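Side-chain contacts in putative diflavin flavoprotein A 5 (Nostoc sp. PCC 7120, PDB 4FEK), which probably passes electrons from NADH to oxygen, reducing it to water, and is represented by its N-terminal metallo-beta-lactamase-like domain: residues V83-F88 with P94-L99; K174-H179 with I240-A245; Y199-L204 with A247-A252. All blocks are in the same frame, centred on the assembly; numbering follows the deposited sequence.

Contact 1. Residues V83-F88 with P94-L99. With PO4 (phosphate ion), chain E.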
loop_
_atom_site.group_PDB
_atom_site.type_symbol
_atom_site.label_atom_id
_atom_site.label_comp_id
_atom_site.label_asym_id
_atom_site.label_seq_id
_atom_site.Cartn_x
_atom_site.Cartn_y
_atom_site.Cartn_z
ATOM N N VAL A 83 -12.266 -3.133 2.092
ATOM C CA VAL A 83 -11.007 -3.418 1.408
ATOM C C VAL A 83 -10.571 -2.060 0.817
ATOM O O VAL A 83 -11.233 -1.524 -0.080
ATOM C CB VAL A 83 -11.193 -4.465 0.281
ATOM C CG1 VAL A 83 -9.897 -4.672 -0.473
ATOM C CG2 VAL A 83 -11.684 -5.813 0.883
ATOM N N ILE A 84 -9.483 -1.503 1.339
ATOM C CA ILE A 84 -8.994 -0.197 0.873
ATOM C C ILE A 84 -7.847 -0.367 -0.133
ATOM O O ILE A 84 -6.905 -1.129 0.108
ATOM C CB ILE A 84 -8.554 0.666 2.043
ATOM C CG1 ILE A 84 -9.759 0.923 2.967
ATOM C CG2 ILE A 84 -7.900 1.985 1.542
ATOM C CD1 ILE A 84 -9.396 1.351 4.363
ATOM N N LEU A 85 -7.945 0.341 -1.254
ATOM C CA LEU A 85 -6.978 0.221 -2.344
ATOM C C LEU A 85 -6.102 1.457 -2.440
ATOM O O LEU A 85 -6.613 2.579 -2.592
ATOM C CB LEU A 85 -7.715 0.052 -3.665
ATOM C CG LEU A 85 -8.702 -1.107 -3.745
ATOM C CD1 LEU A 85 -9.173 -1.244 -5.172
ATOM C CD2 LEU A 85 -8.010 -2.370 -3.269
ATOM N N GLY A 86 -4.787 1.264 -2.407
ATOM C CA GLY A 86 -3.880 2.398 -2.538
ATOM C C GLY A 86 -3.714 2.824 -4.000
ATOM O O GLY A 86 -3.161 3.882 -4.284
ATOM N N HIS A 87 -4.145 1.966 -4.918
ATOM C CA HIS A 87 -4.146 2.244 -6.369
ATOM C C HIS A 87 -4.858 1.083 -7.040
ATOM O O HIS A 87 -5.241 0.134 -6.353
ATOM C CB HIS A 87 -2.719 2.371 -6.924
ATOM C CG HIS A 87 -1.993 1.070 -7.036
ATOM N ND1 HIS A 87 -1.344 0.484 -5.973
ATOM C CD2 HIS A 87 -1.813 0.239 -8.091
ATOM C CE1 HIS A 87 -0.801 -0.655 -6.363
ATOM N NE2 HIS A 87 -1.061 -0.818 -7.648
ATOM N N PHE A 88 -5.034 1.145 -8.365
ATOM C CA PHE A 88 -5.662 0.050 -9.110
ATOM C C PHE A 88 -4.734 -0.597 -10.150
ATOM O O PHE A 88 -4.177 0.086 -10.992
ATOM C CB PHE A 88 -6.936 0.519 -9.820
ATOM C CG PHE A 88 -7.647 -0.585 -10.559
ATOM C CD1 PHE A 88 -8.587 -1.366 -9.914
ATOM C CD2 PHE A 88 -7.354 -0.854 -11.889
ATOM C CE1 PHE A 88 -9.237 -2.400 -10.583
ATOM C CE2 PHE A 88 -7.994 -1.888 -12.562
ATOM C CZ PHE A 88 -8.937 -2.656 -11.909
ATOM N N PRO A 94 -7.717 -10.925 -9.787
ATOM C CA PRO A 94 -8.007 -12.269 -9.259
ATOM C C PRO A 94 -8.058 -12.326 -7.725
ATOM O O PRO A 94 -8.887 -13.040 -7.159
ATOM C CB PRO A 94 -6.850 -13.117 -9.799
ATOM C CG PRO A 94 -6.452 -12.407 -11.086
ATOM C CD PRO A 94 -6.631 -10.946 -10.795
ATOM N N THR A 95 -7.207 -11.565 -7.052
ATOM C CA THR A 95 -7.268 -11.504 -5.594
ATOM C C THR A 95 -8.572 -10.857 -5.094
ATOM O O THR A 95 -9.164 -11.320 -4.118
ATOM C CB THR A 95 -6.032 -10.764 -4.993
ATOM O OG1 THR A 95 -4.837 -11.257 -5.613
ATOM C CG2 THR A 95 -5.949 -10.993 -3.480
ATOM N N PHE A 96 -9.008 -9.782 -5.758
ATOM C CA PHE A 96 -10.277 -9.137 -5.413
ATOM C C PHE A 96 -11.427 -10.120 -5.632
ATOM O O PHE A 96 -12.374 -10.161 -4.847
ATOM C CB PHE A 96 -10.538 -7.907 -6.285
ATOM C CG PHE A 96 -9.537 -6.801 -6.101
ATOM C CD1 PHE A 96 -8.702 -6.777 -4.998
ATOM C CD2 PHE A 96 -9.443 -5.781 -7.037
ATOM C CE1 PHE A 96 -7.779 -5.748 -4.829
ATOM C CE2 PHE A 96 -8.516 -4.759 -6.877
ATOM C CZ PHE A 96 -7.693 -4.744 -5.773
ATOM N N LYS A 97 -11.341 -10.879 -6.720
ATOM C CA LYS A 97 -12.387 -11.841 -7.086
ATOM C C LYS A 97 -12.534 -12.933 -6.030
ATOM O O LYS A 97 -13.647 -13.312 -5.672
ATOM C CB LYS A 97 -12.107 -12.447 -8.464
ATOM C CG LYS A 97 -13.196 -13.414 -8.961
ATOM C CD LYS A 97 -12.897 -13.905 -10.381
ATOM C CE LYS A 97 -13.901 -14.969 -10.825
ATOM N NZ LYS A 97 -13.878 -16.180 -9.944
ATOM N N ALA A 98 -11.411 -13.431 -5.517
ATOM C CA ALA A 98 -11.437 -14.437 -4.452
ATOM C C ALA A 98 -11.992 -13.876 -3.145
ATOM O O ALA A 98 -12.794 -14.529 -2.466
ATOM C CB ALA A 98 -10.057 -15.021 -4.233
ATOM N N LEU A 99 -11.575 -12.658 -2.806
ATOM C CA LEU A 99 -12.075 -11.973 -1.620
ATOM C C LEU A 99 -13.577 -11.810 -1.676
ATOM O O LEU A 99 -14.255 -12.107 -0.699
ATOM C CB LEU A 99 -11.425 -10.590 -1.464
ATOM C CG LEU A 99 -10.067 -10.602 -0.782
ATOM C CD1 LEU A 99 -9.446 -9.217 -0.828
ATOM C CD2 LEU A 99 -10.198 -11.084 0.652
HETATM P P PO4 E . 1.059 -3.910 -9.206
HETATM O O1 PO4 E . -0.204 -4.708 -8.861
HETATM O O2 PO4 E . 1.667 -4.549 -10.410
HETATM O O3 PO4 E . 0.599 -2.513 -9.515
HETATM O O4 PO4 E . 1.998 -3.988 -8.026
#

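Contact 2. Residues K174-H179 with I240-A245. With PO4 (phosphate ion), chain E.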
loop_
_atom_site.group_PDB
_atom_site.type_symbol
_atom_site.label_atom_id
_atom_site.label_comp_id
_atom_site.label_asym_id
_atom_site.label_seq_id
_atom_site.Cartn_x
_atom_site.Cartn_y
_atom_site.Cartn_z
ATOM N N LYS A 174 2.518 2.387 -2.928
ATOM C CA LYS A 174 3.739 2.477 -3.744
ATOM C C LYS A 174 4.761 3.495 -3.257
ATOM O O LYS A 174 5.927 3.421 -3.640
ATOM C CB LYS A 174 3.414 2.764 -5.224
ATOM C CG LYS A 174 2.675 1.647 -5.939
ATOM C CD LYS A 174 3.524 0.377 -6.045
ATOM C CE LYS A 174 2.721 -0.762 -6.707
ATOM N NZ LYS A 174 3.571 -1.932 -7.069
ATOM N N ILE A 175 4.349 4.479 -2.457
ATOM C CA ILE A 175 5.323 5.506 -2.065
ATOM C C ILE A 175 6.226 5.018 -0.918
ATOM O O ILE A 175 5.733 4.397 0.028
ATOM C CB ILE A 175 4.668 6.849 -1.686
ATOM C CG1 ILE A 175 3.526 7.214 -2.645
ATOM C CG2 ILE A 175 5.735 7.963 -1.631
ATOM C CD1 ILE A 175 3.939 7.333 -4.102
ATOM N N PHE A 176 7.526 5.319 -1.016
ATOM C CA PHE A 176 8.538 5.057 0.039
ATOM C C PHE A 176 9.030 3.621 0.233
ATOM O O PHE A 176 9.683 3.341 1.248
ATOM C CB PHE A 176 8.089 5.548 1.431
ATOM C CG PHE A 176 7.699 6.972 1.486
ATOM C CD1 PHE A 176 8.637 7.977 1.281
ATOM C CD2 PHE A 176 6.390 7.322 1.782
ATOM C CE1 PHE A 176 8.268 9.297 1.351
ATOM C CE2 PHE A 176 6.019 8.638 1.862
ATOM C CZ PHE A 176 6.956 9.633 1.643
ATOM N N GLY A 177 8.724 2.719 -0.697
ATOM C CA GLY A 177 9.087 1.319 -0.508
ATOM C C GLY A 177 10.466 0.913 -0.995
ATOM O O GLY A 177 11.322 1.761 -1.357
ATOM N N ALA A 178 10.696 -0.400 -1.008
ATOM C CA ALA A 178 11.953 -0.952 -1.524
ATOM C C ALA A 178 11.744 -2.396 -1.909
ATOM O O ALA A 178 11.056 -3.124 -1.200
ATOM C CB ALA A 178 13.073 -0.837 -0.477
ATOM N N HIS A 179 12.304 -2.810 -3.043
ATOM C CA HIS A 179 12.195 -4.213 -3.447
ATOM C C HIS A 179 13.298 -5.056 -2.840
ATOM O O HIS A 179 14.334 -5.302 -3.453
ATOM C CB HIS A 179 12.098 -4.363 -4.970
ATOM C CG HIS A 179 10.746 -4.005 -5.505
ATOM N ND1 HIS A 179 9.599 -4.686 -5.132
ATOM C CD2 HIS A 179 10.340 -3.008 -6.326
ATOM C CE1 HIS A 179 8.554 -4.146 -5.737
ATOM N NE2 HIS A 179 8.974 -3.112 -6.451
ATOM N N ILE A 240 11.788 10.072 8.717
ATOM C CA ILE A 240 12.074 11.482 8.481
ATOM C C ILE A 240 13.213 11.644 7.477
ATOM O O ILE A 240 13.128 12.458 6.553
ATOM C CB ILE A 240 12.346 12.250 9.811
ATOM C CG1 ILE A 240 11.060 12.287 10.655
ATOM C CG2 ILE A 240 12.844 13.659 9.521
ATOM C CD1 ILE A 240 11.271 12.599 12.140
ATOM N N ALA A 241 14.255 10.838 7.632
ATOM C CA ALA A 241 15.373 10.879 6.696
ATOM C C ALA A 241 14.977 10.457 5.285
ATOM O O ALA A 241 15.510 10.983 4.314
ATOM C CB ALA A 241 16.542 10.033 7.195
ATOM N N LEU A 242 14.064 9.494 5.169
ATOM C CA LEU A 242 13.671 9.032 3.844
ATOM C C LEU A 242 12.809 10.101 3.192
ATOM O O LEU A 242 12.905 10.347 1.990
ATOM C CB LEU A 242 12.917 7.688 3.900
ATOM C CG LEU A 242 12.505 7.142 2.526
ATOM C CD1 LEU A 242 13.706 6.780 1.656
ATOM C CD2 LEU A 242 11.531 5.930 2.665
ATOM N N THR A 243 11.975 10.745 3.998
ATOM C CA THR A 243 11.093 11.776 3.502
ATOM C C THR A 243 11.950 12.944 2.973
ATOM O O THR A 243 11.666 13.496 1.905
ATOM C CB THR A 243 10.156 12.270 4.612
ATOM O OG1 THR A 243 9.419 11.161 5.151
ATOM C CG2 THR A 243 9.186 13.302 4.087
ATOM N N GLN A 244 13.002 13.297 3.712
ATOM C CA GLN A 244 13.910 14.352 3.257
ATOM C C GLN A 244 14.610 13.931 1.964
ATOM O O GLN A 244 14.754 14.729 1.033
ATOM C CB GLN A 244 14.947 14.689 4.317
ATOM C CG GLN A 244 15.892 15.798 3.873
ATOM C CD GLN A 244 15.158 17.073 3.448
ATOM O OE1 GLN A 244 15.272 17.525 2.299
ATOM N NE2 GLN A 244 14.409 17.661 4.379
ATOM N N ALA A 245 15.045 12.674 1.912
ATOM C CA ALA A 245 15.668 12.125 0.709
ATOM C C ALA A 245 14.759 12.173 -0.517
ATOM O O ALA A 245 15.206 12.566 -1.596
ATOM C CB ALA A 245 16.173 10.709 0.952
HETATM P P PO4 E . 1.059 -3.910 -9.206
HETATM O O1 PO4 E . -0.204 -4.708 -8.861
HETATM O O2 PO4 E . 1.667 -4.549 -10.410
HETATM O O3 PO4 E . 0.599 -2.513 -9.515
HETATM O O4 PO4 E . 1.998 -3.988 -8.026
#

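Contact 3. Residues Y199-L204 with A247-A252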
loop_
_atom_site.group_PDB
_atom_site.type_symbol
_atom_site.label_atom_id
_atom_site.label_comp_id
_atom_site.label_asym_id
_atom_site.label_seq_id
_atom_site.Cartn_x
_atom_site.Cartn_y
_atom_site.Cartn_z
ATOM N N TYR A 199 17.221 3.085 -5.202
ATOM C CA TYR A 199 17.005 2.413 -6.475
ATOM C C TYR A 199 15.510 2.355 -6.796
ATOM O O TYR A 199 15.088 2.527 -7.940
ATOM C CB TYR A 199 17.616 1.001 -6.434
ATOM C CG TYR A 199 17.514 0.286 -7.758
ATOM C CD1 TYR A 199 18.239 0.734 -8.862
ATOM C CD2 TYR A 199 16.677 -0.825 -7.919
ATOM C CE1 TYR A 199 18.150 0.099 -10.083
ATOM C CE2 TYR A 199 16.576 -1.474 -9.143
ATOM C CZ TYR A 199 17.320 -1.004 -10.226
ATOM O OH TYR A 199 17.233 -1.618 -11.456
ATOM N N TYR A 200 14.709 2.112 -5.760
ATOM C CA TYR A 200 13.264 2.054 -5.897
ATOM C C TYR A 200 12.730 3.407 -6.371
ATOM O O TYR A 200 11.921 3.459 -7.297
ATOM C CB TYR A 200 12.649 1.642 -4.555
ATOM C CG TYR A 200 11.148 1.460 -4.544
ATOM C CD1 TYR A 200 10.314 2.558 -4.395
ATOM C CD2 TYR A 200 10.566 0.178 -4.621
ATOM C CE1 TYR A 200 8.952 2.425 -4.326
ATOM C CE2 TYR A 200 9.156 0.026 -4.549
ATOM C CZ TYR A 200 8.373 1.155 -4.403
ATOM O OH TYR A 200 7.002 1.063 -4.350
ATOM N N PHE A 201 13.182 4.485 -5.738
ATOM C CA PHE A 201 12.807 5.833 -6.157
ATOM C C PHE A 201 13.151 6.053 -7.649
ATOM O O PHE A 201 12.312 6.491 -8.429
ATOM C CB PHE A 201 13.516 6.884 -5.319
ATOM C CG PHE A 201 13.162 8.303 -5.699
ATOM C CD1 PHE A 201 13.846 8.963 -6.729
ATOM C CD2 PHE A 201 12.149 8.979 -5.025
ATOM C CE1 PHE A 201 13.509 10.247 -7.088
ATOM C CE2 PHE A 201 11.809 10.277 -5.371
ATOM C CZ PHE A 201 12.492 10.920 -6.391
ATOM N N ASN A 202 14.388 5.749 -8.017
ATOM C CA ASN A 202 14.845 5.921 -9.387
ATOM C C ASN A 202 14.100 5.087 -10.419
ATOM O O ASN A 202 13.903 5.546 -11.550
ATOM C CB ASN A 202 16.353 5.700 -9.476
ATOM C CG ASN A 202 17.138 6.836 -8.817
ATOM O OD1 ASN A 202 16.691 7.976 -8.814
ATOM N ND2 ASN A 202 18.301 6.523 -8.258
ATOM N N CYS A 203 13.685 3.875 -10.031
ATOM C CA CYS A 203 12.920 3.009 -10.917
ATOM C C CYS A 203 11.486 3.478 -11.070
ATOM O O CYS A 203 10.992 3.590 -12.194
ATOM C CB CYS A 203 12.886 1.550 -10.412
ATOM S SG CYS A 203 14.390 0.687 -10.641
ATOM N N LEU A 204 10.828 3.757 -9.945
ATOM C CA LEU A 204 9.371 3.933 -9.917
ATOM C C LEU A 204 8.825 5.344 -9.623
ATOM O O LEU A 204 7.677 5.642 -9.951
ATOM C CB LEU A 204 8.795 3.004 -8.858
ATOM C CG LEU A 204 9.034 1.513 -9.058
ATOM C CD1 LEU A 204 8.437 0.732 -7.897
ATOM C CD2 LEU A 204 8.405 1.061 -10.378
ATOM N N ALA A 247 12.381 14.259 -1.054
ATOM C CA ALA A 247 12.356 15.666 -1.410
ATOM C C ALA A 247 13.622 16.054 -2.182
ATOM O O ALA A 247 13.539 16.691 -3.242
ATOM C CB ALA A 247 12.206 16.517 -0.151
ATOM N N ASP A 248 14.790 15.661 -1.674
ATOM C CA ASP A 248 16.042 16.010 -2.356
ATOM C C ASP A 248 16.162 15.331 -3.723
ATOM O O ASP A 248 16.504 15.974 -4.711
ATOM C CB ASP A 248 17.266 15.669 -1.506
ATOM C CG ASP A 248 17.304 16.433 -0.192
ATOM O OD1 ASP A 248 16.642 17.490 -0.086
ATOM O OD2 ASP A 248 17.991 15.953 0.738
ATOM N N TRP A 249 15.890 14.030 -3.763
ATOM C CA TRP A 249 15.913 13.272 -5.006
ATOM C C TRP A 249 14.926 13.845 -6.033
ATOM O O TRP A 249 15.232 13.906 -7.219
ATOM C CB TRP A 249 15.605 11.789 -4.750
ATOM C CG TRP A 249 16.615 11.074 -3.873
ATOM C CD1 TRP A 249 17.925 11.406 -3.679
ATOM C CD2 TRP A 249 16.376 9.908 -3.078
ATOM N NE1 TRP A 249 18.514 10.517 -2.810
ATOM C CE2 TRP A 249 17.581 9.584 -2.433
ATOM C CE3 TRP A 249 15.253 9.092 -2.866
ATOM C CZ2 TRP A 249 17.699 8.488 -1.577
ATOM C CZ3 TRP A 249 15.369 8.002 -2.009
ATOM C CH2 TRP A 249 16.579 7.710 -1.380
ATOM N N SER A 250 13.748 14.269 -5.579
ATOM C CA SER A 250 12.757 14.853 -6.491
ATOM C C SER A 250 13.215 16.177 -7.112
ATOM O O SER A 250 13.056 16.384 -8.313
ATOM C CB SER A 250 11.412 15.047 -5.801
ATOM O OG SER A 250 10.833 13.786 -5.498
ATOM N N LYS A 251 13.762 17.080 -6.311
ATOM C CA LYS A 251 14.196 18.341 -6.903
ATOM C C LYS A 251 15.361 18.133 -7.872
ATOM O O LYS A 251 15.414 18.782 -8.902
ATOM C CB LYS A 251 14.454 19.447 -5.862
ATOM C CG LYS A 251 15.538 19.198 -4.836
ATOM C CD LYS A 251 15.862 20.516 -4.111
ATOM C CE LYS A 251 16.713 20.317 -2.871
ATOM N NZ LYS A 251 15.964 19.548 -1.824
ATOM N N ALA A 252 16.250 17.190 -7.567
ATOM C CA ALA A 252 17.331 16.820 -8.490
ATOM C C ALA A 252 16.835 16.315 -9.848
ATOM O O ALA A 252 17.363 16.688 -10.902
ATOM C CB ALA A 252 18.223 15.778 -7.857
#

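Contact 1. Residues V83-F88 with P94-L99
Phe96, on the helix 93-102, buries the most surface in this contact, its ring sent toward Leu85 and Phe88, in the segment that runs on from strand 80-84. The two elements belong to one beta-alpha-beta unit of the metallo-beta-lactamase fold, completed by strand 107-111. CG of Phe96 stands anti to the carbonyl carbon (chi1 -64°), which carries the ring out from the helix to meet Leu85, coming from the opposite direction. Both methyls of Leu85 lie on the same side of the Phe96 ring plane, obliquely over its CZ end: CD2 lies 3.5 Å from Phe96 CZ and CD1 3.8 Å from the same atom. Leucine suits the place because its two branched methyls spread over one side of the ring end. Farther along the ring, Phe96 CE2 comes within 4.5 Å of Phe88 CE1, which approaches near the plane of the Phe96 ring, at its edge. Leu118 of helix 112-121 touches both Phe88 and Phe96.

One helical turn on, Leu99 turns to the same strand and brings CD1 to 4.4 Å from Val83 CG2, a looser contact than that of Phe96. Ile55 touches both, closing a small apolar cluster of aliphatic side chains that fit between strand and helix.

No hydrogen bond crosses between the segments; the packing is wholly apolar and lies beside the His87 end. There NE2 of His87 donates to O3 of a phosphate at 3.0 Å (152° at the hydrogen), while ND1 is bonded to Asp173. Related flavodiiron proteins carry iron ligands in a His-X-Glu-X-Asp-His run, where this chain has Ser89, Asn91 and Arg92 after His87. All four bind the phosphate, probably from the crystallisation liquor; the changed ligand positions and the bound ion are consistent with a pocket that accepts an anion.

Contact 2. Residues K174-H179 with I240-A245
Phe176 presses against Leu242 from a left-handed backbone conformation (phi 76°), unusual for a residue with a bulky side chain. It sits in the loop that follows strand 169-173 of the metallo-beta-lactamase fold, and Leu242 belongs to the C-terminal helix 239-258 that covers this loop. The contact is small and apolar. Leu242 points one methyl, CD2, at the root of the phenylalanine: CD2 is 3.7 Å from Phe176 CB and 3.5 Å from Phe176 O, so backbone and side chain share the same methyl. With CG anti to the backbone N (chi1 -179°), Leu242 extends off the helix far enough to reach the loop.

The outer part of the Phe176 ring passes instead to the next helix residue, where Phe176 CE1 is 4.3 Å from Thr243 CA. Threonine fits a helix bordering this core because its hydroxyl is taken up locally, OG1 being bonded to Leu239 O and to the Tyr227 hydroxyl. The Tyr227 ring in turn stacks on Phe176, and Ile175 CG2 rests 3.5 Å above one face of the phenylalanine, toward its rim. A flat ring suits the place because it can meet Leu242, Thr243, Tyr227 and, from helix 209-219, Leu216 and Ile219 at once.

Two residues earlier, at the loop's start, Lys174 NZ is bonded to His231 NE2 and donates to O4 of the phosphate, a hydrogen bond of 2.8 Å.

Contact 3. Residues Y199-L204 with A247-A252
Phe201 meets Trp249 and Ser250 where helix 194-205 packs against the C-terminal helix 239-258, a helix-helix contact on the outside of the metallo-beta-lactamase fold. The phenylalanine points straight at its partner helix, with CG anti to its own backbone N (chi1 -180°). Its CB lies 3.7 Å from Trp249 CE3, on the six-membered ring of the indole. CG is 3.6 Å from that same Trp249 CE3, and CD2 also keeps close to it. On the other flank CD1 begins to leave the indole, and CE1 comes to 3.5 Å from Trp249 CB. That methylene sits over one face of the phenyl ring, giving a CH-pi contact of 3.8 Å from Trp249 CB to the Phe201 ring centroid, 23° off the normal.

The Phe201 ring and the six-membered ring of Trp249 are inclined at 58°. Tryptophan suits the position because its CB and CE3 together cover one side of the phenyl ring, and the CE3-CZ3 side of the indole lies by the root of Phe201.

At the tip CZ is shared between Trp249 CB and Ser250 OG, while CE2 lies nearer the serine oxygen. Phe201 CZ is 3.4 Å from Ser250 OG, which lies in the plane of the ring at its edge. A small residue lets the ring come this close to the helix, and the hydroxyl is already engaged, bonded to Tyr246 O one turn back. Tyr246 also meets Phe201 edge-to-face, enclosing the ring further.

On the helix 239-258, turned from this interface, Asp248 and Lys251 form a salt bridge one turn apart, with Lys251 NZ 2.8 Å from Asp248 OD1, on the anti side of the carboxylate and somewhat out of its plane.

Overall arrangement
Contact 1 closes first along the chain, within a beta-alpha-beta unit of the seven-stranded sheet; the segments of contacts 2 and 3 then alternate. Those two have centres about 9 Å apart, share helix 239-258 and meet directly, the hydroxyl of Tyr200 probably hydrogen-bonding to Lys174 O. Contact 1 lies on the opposite side of the chain's centre, its centre about 24 Å from that of contact 2 and 28 Å from that of contact 3. Yet contacts 1 and 2 meet at the phosphate pocket, where His87 packs on Lys174. The pocket thus draws on loops following strands of both sheets, while contact 3 packs helix 194-205 on helix 239-258, on contact 2's side of the centre.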